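Possible prolidase (Bifidobacterium longum NCC2705, PDB 2P9B) is a putative prolidase of the amidohydrolase family that may hydrolyse carbon-nitrogen bonds, its substrate not established. Local coordinates at residues V117-N120 against A121-L125. Residues are numbered along the deposited sequence; the frame is centred on the assembly and turned at random.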
loop_
_atom_site.group_PDB
_atom_site.type_symbol
_atom_site.label_atom_id
_atom_site.label_comp_id
_atom_site.label_asym_id
_atom_site.label_seq_id
_atom_site.Cartn_x
_atom_site.Cartn_y
_atom_site.Cartn_z
ATOM N N VAL A 117 16.302 -5.208 -3.729
ATOM C CA VAL A 117 14.906 -5.378 -3.331
ATOM C C VAL A 117 14.765 -5.680 -1.846
ATOM O O VAL A 117 13.802 -5.241 -1.206
ATOM C CB VAL A 117 14.198 -6.472 -4.159
ATOM C CG1 VAL A 117 14.212 -6.081 -5.629
ATOM C CG2 VAL A 117 14.854 -7.817 -3.946
ATOM N N LYS A 118 15.727 -6.410 -1.289
ATOM C CA LYS A 118 15.667 -6.721 0.131
ATOM C C LYS A 118 15.891 -5.439 0.934
ATOM O O LYS A 118 15.235 -5.215 1.949
ATOM C CB LYS A 118 16.716 -7.776 0.512
ATOM C CG LYS A 118 16.601 -8.223 1.970
ATOM C CD LYS A 118 17.473 -9.436 2.306
ATOM C CE LYS A 118 18.952 -9.088 2.360
ATOM N NZ LYS A 118 19.769 -10.256 2.813
ATOM N N HIS A 119 16.813 -4.596 0.472
ATOM C CA HIS A 119 17.103 -3.342 1.157
ATOM C C HIS A 119 15.872 -2.450 1.217
ATOM O O HIS A 119 15.533 -1.913 2.271
ATOM C CB HIS A 119 18.219 -2.568 0.446
ATOM C CG HIS A 119 18.444 -1.197 1.004
ATOM N ND1 HIS A 119 18.993 -0.984 2.251
ATOM C CD2 HIS A 119 18.152 0.029 0.508
ATOM C CE1 HIS A 119 19.029 0.313 2.499
ATOM N NE2 HIS A 119 18.525 0.951 1.456
ATOM N N ASN A 120 15.207 -2.290 0.077
ATOM C CA ASN A 120 14.027 -1.443 0.024
ATOM C C ASN A 120 12.869 -2.005 0.839
ATOM O O ASN A 120 12.133 -1.250 1.476
ATOM C CB ASN A 120 13.610 -1.197 -1.430
ATOM C CG ASN A 120 14.568 -0.265 -2.155
ATOM O OD1 ASN A 120 14.982 0.761 -1.608
ATOM N ND2 ASN A 120 14.918 -0.608 -3.389
ATOM N N ALA A 121 12.708 -3.323 0.826
ATOM C CA ALA A 121 11.640 -3.944 1.607
ATOM C C ALA A 121 11.944 -3.711 3.086
ATOM O O ALA A 121 11.039 -3.506 3.895
ATOM C CB ALA A 121 11.564 -5.447 1.312
ATOM N N THR A 122 13.227 -3.741 3.438
ATOM C CA THR A 122 13.626 -3.521 4.820
ATOM C C THR A 122 13.373 -2.075 5.239
ATOM O O THR A 122 12.977 -1.810 6.374
ATOM C CB THR A 122 15.110 -3.878 5.039
ATOM O OG1 THR A 122 15.301 -5.273 4.778
ATOM C CG2 THR A 122 15.529 -3.581 6.476
ATOM N N THR A 123 13.599 -1.141 4.322
ATOM C CA THR A 123 13.360 0.273 4.609
ATOM C C THR A 123 11.873 0.476 4.909
ATOM O O THR A 123 11.513 1.149 5.871
ATOM C CB THR A 123 13.771 1.153 3.416
ATOM O OG1 THR A 123 15.191 1.086 3.253
ATOM C CG2 THR A 123 13.358 2.600 3.640
ATOM N N LEU A 124 11.015 -0.108 4.081
ATOM C CA LEU A 124 9.573 -0.006 4.286
ATOM C C LEU A 124 9.226 -0.557 5.664
ATOM O O LEU A 124 8.513 0.089 6.435
ATOM C CB LEU A 124 8.815 -0.783 3.202
ATOM C CG LEU A 124 8.601 -0.032 1.890
ATOM C CD1 LEU A 124 8.477 -1.011 0.727
ATOM C CD2 LEU A 124 7.359 0.840 2.015
ATOM N N LEU A 125 9.740 -1.740 5.985
ATOM C CA LEU A 125 9.461 -2.333 7.292
ATOM C C LEU A 125 9.942 -1.436 8.432
ATOM O O LEU A 125 9.200 -1.189 9.380
ATOM C CB LEU A 125 10.109 -3.718 7.408
ATOM C CG LEU A 125 9.876 -4.443 8.741
ATOM C CD1 LEU A 125 8.379 -4.631 8.964
ATOM C CD2 LEU A 125 10.580 -5.797 8.731
HETATM O O HOH W 1 15.462 1.997 0.784
#
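Thr123 places its hydroxyl over one face of the His119 imidazole, one turn back on helix 113-126. Its OG1 lies 3.8 Å from His119 NE2, above the ring plane and shifted toward the rim. The ring reaches this place because His119 CG stands anti to the backbone N (chi1 173°). A water bridges Asn120 and Thr123: it donates to Asn120 OD1 at 2.7 Å and is hydrogen-bonded to Thr123 OG1 at 2.6 Å. The other end of the amide is held from outside the two segments, where Asn120 ND2 bonds to Leu80 O. The amide is thus gripped at both ends, which should fix its rotation.

Thr122 turns its hydroxyl back onto the helix. OG1 sits beside its own backbone N (chi1 -63°) and donates to Lys118 O at 2.8 Å. Thr122 N donates to the same Lys118 O at 2.9 Å, from the opposite face of the carbonyl plane. OG1 stands above that plane, 35° out of it. Regular backbone bonds continue around this pair, from Ala121 N to Val117 O and from Leu124 N to Asn120 O.

Ala121 and Lys118 pack on Leu145 of helix 141-150, and Leu124 and Leu125 touch strand 129-134; the helix lies in the chain between strands 68-78 and 129-134, which pair in parallel, consistent with a beta-alpha-beta unit of a TIM-barrel-type amidohydrolase. Thr122 OG1 is therefore satisfied by the backbone at Lys118 O, whereas Thr123 OG1 and Asn120 OD1 share a bridging water.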